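Local coordinates for ectoine dioxygenase (Sphingopyxis alaskensis, PDB 4MHR), which catalyses the iron- and 2-oxoglutarate-dependent hydroxylation of L-ectoine to 5-hydroxyectoine, a compatible solute that protects cells against osmotic stress, at residues 46-49 and 54-57; 117-122 and 242-247. All coordinates share one frame; numbering follows the deposited sequence.

In the fold
Both contacts pack helices against two adjacent strands of the seven-stranded antiparallel sheet of this cupin-fold enzyme, 54-57 at the edge and 244-248 next to it. In contact 1 the middle of helix 43-52 lies against strand 54-57; in contact 2 helix 117-127 lies against strand 244-248. Their centres are about 10 Å apart, and the two strands are joined by probable backbone hydrogen bonds, L57 N to V244 O (2.8 Å) and L246 N to I55 O (2.9 Å). Neither contact includes an iron ligand. Contact 1 is the closer to the site, with the Y54 side chain about 8 Å from that of the iron ligand H253; the L246 side chain is about 11 Å from that of the iron ligand D154.

Contact 1 (46-49 and 54-57); sequences AAAF and YIVL
Y54 opens the strand beside the ring of F49, which meets its backbone and not its phenol. The F49 ring carbon CD2 lies 3.9 Å from Y54 CA, approaching it obliquely, and the two CA atoms, 5.0 Å apart, are the nearest CA pair of the two segments. The CB of Y54 points away from the helix, and its side chain packs on V235 and F247, so the large ring does not crowd the helix. A chi1 of -171° sets CG of F49 opposite the backbone N; the ring then lies beside the Y54 backbone, across the start of the strand, and the backbone N of I55 sits at the ring's edge.

I55 turns toward the helix and supplies the hydrophobic counterpart. Its branch CG2 does the touching, 3.7 Å from F49 N, 4.0 Å from F49 CB and 4.0 Å from A48 CB. The beta-branch thus fills the angle between these two residues, while A48 is small enough for the helix to come in close. An alanine in place of F49 would keep the touch of CB on I55 but would probably open a gap beside the Y54 backbone and strip L126 of helix 117-127 and D248 of a packing partner.

Further along, L57 packs on L246 of the neighbouring strand. No hydrogen bond joins the two segments; apolar packing does the work. Here a helix is followed almost at once by a strand, the helix folding back on the edge strand of the antiparallel cupin sheet.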
loop_
_atom_site.group_PDB
_atom_site.type_symbol
_atom_site.label_atom_id
_atom_site.label_comp_id
_atom_site.label_asym_id
_atom_site.label_seq_id
_atom_site.Cartn_x
_atom_site.Cartn_y
_atom_site.Cartn_z
ATOM N N ALA A 46 -1.102 13.490 12.039
ATOM C CA ALA A 46 -1.812 12.354 12.611
ATOM C C ALA A 46 -3.349 12.580 12.336
ATOM O O ALA A 46 -4.065 11.644 11.897
ATOM C CB ALA A 46 -1.560 12.266 14.121
ATOM N N ALA A 47 -3.823 13.823 12.553
ATOM C CA ALA A 47 -5.251 14.201 12.293
ATOM C C ALA A 47 -5.624 14.113 10.839
ATOM O O ALA A 47 -6.694 13.614 10.519
ATOM C CB ALA A 47 -5.588 15.575 12.854
ATOM N N ALA A 48 -4.739 14.551 9.960
ATOM C CA ALA A 48 -4.926 14.385 8.522
ATOM C C ALA A 48 -5.049 12.894 8.089
ATOM O O ALA A 48 -5.909 12.557 7.248
ATOM C CB ALA A 48 -3.811 15.052 7.762
ATOM N N PHE A 49 -4.184 12.019 8.623
ATOM C CA PHE A 49 -4.238 10.578 8.327
ATOM C C PHE A 49 -5.576 10.006 8.780
ATOM O O PHE A 49 -6.254 9.270 8.047
ATOM C CB PHE A 49 -3.104 9.753 8.986
ATOM C CG PHE A 49 -3.056 8.307 8.493
ATOM C CD1 PHE A 49 -3.568 7.260 9.268
ATOM C CD2 PHE A 49 -2.554 8.023 7.206
ATOM C CE1 PHE A 49 -3.545 5.948 8.765
ATOM C CE2 PHE A 49 -2.525 6.728 6.719
ATOM C CZ PHE A 49 -3.015 5.687 7.505
ATOM N N TYR A 54 -4.865 9.080 4.218
ATOM C CA TYR A 54 -3.535 9.068 3.597
ATOM C C TYR A 54 -2.778 10.374 4.051
ATOM O O TYR A 54 -3.409 11.333 4.400
ATOM C CB TYR A 54 -3.679 9.046 2.053
ATOM C CG TYR A 54 -4.005 10.381 1.478
ATOM C CD1 TYR A 54 -5.312 10.886 1.511
ATOM C CD2 TYR A 54 -3.002 11.205 1.014
ATOM C CE1 TYR A 54 -5.627 12.153 1.004
ATOM C CE2 TYR A 54 -3.309 12.501 0.527
ATOM C CZ TYR A 54 -4.622 12.953 0.551
ATOM O OH TYR A 54 -4.880 14.212 0.091
ATOM N N ILE A 55 -1.449 10.334 4.086
ATOM C CA ILE A 55 -0.597 11.509 4.168
ATOM C C ILE A 55 0.578 11.305 3.194
ATOM O O ILE A 55 0.855 10.187 2.728
ATOM C CB ILE A 55 -0.046 11.811 5.579
ATOM C CG1 ILE A 55 0.767 10.659 6.112
ATOM C CG2 ILE A 55 -1.187 12.247 6.538
ATOM C CD1 ILE A 55 1.349 10.987 7.449
ATOM N N VAL A 56 1.253 12.392 2.893
ATOM C CA VAL A 56 2.425 12.391 1.997
ATOM C C VAL A 56 3.631 12.889 2.804
ATOM O O VAL A 56 3.542 13.956 3.430
ATOM C CB VAL A 56 2.162 13.288 0.790
ATOM C CG1 VAL A 56 3.358 13.327 -0.181
ATOM C CG2 VAL A 56 0.895 12.826 0.074
ATOM N N LEU A 57 4.713 12.104 2.834
ATOM C CA LEU A 57 5.995 12.535 3.447
ATOM C C LEU A 57 6.924 12.911 2.339
ATOM O O LEU A 57 7.152 12.086 1.426
ATOM C CB LEU A 57 6.612 11.372 4.213
ATOM C CG LEU A 57 5.675 10.797 5.229
ATOM C CD1 LEU A 57 6.314 9.616 5.913
ATOM C CD2 LEU A 57 5.318 11.884 6.230
#

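Contact 2 (117-122 and 242-247)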
loop_
_atom_site.group_PDB
_atom_site.type_symbol
_atom_site.label_atom_id
_atom_site.label_comp_id
_atom_site.label_asym_id
_atom_site.label_seq_id
_atom_site.Cartn_x
_atom_site.Cartn_y
_atom_site.Cartn_z
ATOM N N ALA A 117 13.654 3.459 10.164
ATOM C CA ALA A 117 12.894 4.185 11.165
ATOM C C ALA A 117 11.979 5.282 10.570
ATOM O O ALA A 117 10.888 5.520 11.070
ATOM C CB ALA A 117 13.853 4.821 12.147
ATOM N N ARG A 118 12.407 5.922 9.497
ATOM C CA ARG A 118 11.614 6.971 8.917
ATOM C C ARG A 118 10.306 6.390 8.369
ATOM O O ARG A 118 9.377 7.152 8.233
ATOM C CB ARG A 118 12.354 7.699 7.793
ATOM C CG ARG A 118 13.474 8.602 8.260
ATOM C CD ARG A 118 14.408 8.975 7.105
ATOM N NE ARG A 118 15.278 7.858 6.794
ATOM C CZ ARG A 118 16.343 7.924 5.994
ATOM N NH1 ARG A 118 16.689 9.073 5.390
ATOM N NH2 ARG A 118 17.057 6.839 5.822
ATOM N N LEU A 119 10.269 5.083 8.035
ATOM C CA LEU A 119 9.055 4.409 7.626
ATOM C C LEU A 119 8.444 3.644 8.793
ATOM O O LEU A 119 7.270 3.893 9.220
ATOM C CB LEU A 119 9.298 3.521 6.391
ATOM C CG LEU A 119 9.892 4.249 5.194
ATOM C CD1 LEU A 119 9.935 3.333 3.996
ATOM C CD2 LEU A 119 9.082 5.541 4.840
ATOM N N ALA A 120 9.218 2.713 9.337
ATOM C CA ALA A 120 8.664 1.763 10.310
ATOM C C ALA A 120 8.147 2.376 11.634
ATOM O O ALA A 120 7.195 1.816 12.199
ATOM C CB ALA A 120 9.633 0.618 10.607
ATOM N N ASP A 121 8.802 3.417 12.172
ATOM C CA ASP A 121 8.303 4.118 13.363
ATOM C C ASP A 121 7.000 4.872 13.109
ATOM O O ASP A 121 6.178 4.994 14.008
ATOM C CB ASP A 121 9.308 5.109 13.963
ATOM C CG ASP A 121 10.394 4.377 14.778
ATOM O OD1 ASP A 121 10.203 3.212 14.992
ATOM O OD2 ASP A 121 11.409 4.950 15.121
ATOM N N VAL A 122 6.803 5.299 11.892
ATOM C CA VAL A 122 5.509 5.934 11.533
ATOM C C VAL A 122 4.436 4.870 11.499
ATOM O O VAL A 122 3.326 5.049 12.059
ATOM C CB VAL A 122 5.632 6.708 10.211
ATOM C CG1 VAL A 122 4.319 7.223 9.751
ATOM C CG2 VAL A 122 6.565 7.934 10.307
ATOM N N GLY A 242 11.403 9.406 -4.154
ATOM C CA GLY A 242 11.726 9.500 -2.726
ATOM C C GLY A 242 10.541 9.948 -1.858
ATOM O O GLY A 242 10.507 9.649 -0.680
ATOM N N THR A 243 9.559 10.575 -2.473
ATOM C CA THR A 243 8.241 10.884 -1.834
ATOM C C THR A 243 7.522 9.624 -1.401
ATOM O O THR A 243 7.544 8.625 -2.117
ATOM C CB THR A 243 7.304 11.706 -2.782
ATOM O OG1 THR A 243 7.943 12.917 -3.170
ATOM C CG2 THR A 243 5.942 12.051 -2.117
ATOM N N VAL A 244 6.933 9.643 -0.197
ATOM C CA VAL A 244 6.235 8.480 0.339
ATOM C C VAL A 244 4.802 8.799 0.548
ATOM O O VAL A 244 4.474 9.838 1.158
ATOM C CB VAL A 244 6.819 7.995 1.651
ATOM C CG1 VAL A 244 6.223 6.621 2.044
ATOM C CG2 VAL A 244 8.307 7.805 1.515
ATOM N N ILE A 245 3.943 7.992 -0.038
ATOM C CA ILE A 245 2.486 8.172 0.056
ATOM C C ILE A 245 2.027 7.072 0.996
ATOM O O ILE A 245 2.316 5.885 0.747
ATOM C CB ILE A 245 1.747 8.070 -1.291
ATOM C CG1 ILE A 245 2.222 9.187 -2.202
ATOM C CG2 ILE A 245 0.285 8.258 -1.063
ATOM C CD1 ILE A 245 1.732 8.997 -3.607
ATOM N N LEU A 246 1.453 7.455 2.144
ATOM C CA LEU A 246 1.056 6.437 3.152
ATOM C C LEU A 246 -0.474 6.365 3.141
ATOM O O LEU A 246 -1.159 7.418 3.177
ATOM C CB LEU A 246 1.405 6.848 4.541
ATOM C CG LEU A 246 2.778 6.733 5.102
ATOM C CD1 LEU A 246 3.624 7.854 4.528
ATOM C CD2 LEU A 246 2.706 6.803 6.597
ATOM N N PHE A 247 -1.025 5.174 3.104
ATOM C CA PHE A 247 -2.495 5.071 3.110
ATOM C C PHE A 247 -3.043 3.898 3.902
ATOM O O PHE A 247 -2.436 2.805 3.959
ATOM C CB PHE A 247 -3.080 5.230 1.718
ATOM C CG PHE A 247 -2.642 4.238 0.698
ATOM C CD1 PHE A 247 -1.469 4.416 0.005
ATOM C CD2 PHE A 247 -3.450 3.123 0.377
ATOM C CE1 PHE A 247 -1.060 3.497 -0.967
ATOM C CE2 PHE A 247 -3.066 2.197 -0.617
ATOM C CZ PHE A 247 -1.885 2.391 -1.317
#
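V122 and L246 make the closer of two apolar touches between helix and strand: V122 CG1 meets L246 CD2 at 3.6 Å, the side chains crossing obliquely. One turn back, L119 CD2 sits over the fork of V244, 4.1 Å from both CG1 and CG2. The methyl pairs follow the periodicities of their elements, i and i+3 on the helix against i and i+2 on the strand, so both pairs fall on one face of each.

L119 starts off along the flank of the strand, but with CG anti to its carbonyl carbon (chi1 -56°) its end swings in to V244. The nearest CA atoms, those of L119 and V244, are 8.8 Å apart; each touch sets a short valine against a longer leucine, whose reach makes up the distance.

Around these touches, M172 meets both L119 and V244, and L269 and Y271 also pack on L119. Strand 244-248 is held by backbone hydrogen bonding of I245 with S173, while salt bridges of R118 with E65 and of D121 with R305 anchor the helix to neighbouring parts of the chain. Such apolar helix-on-sheet packing, with the helix backing the antiparallel sheet, belongs to the cupin fold of the PhyH family.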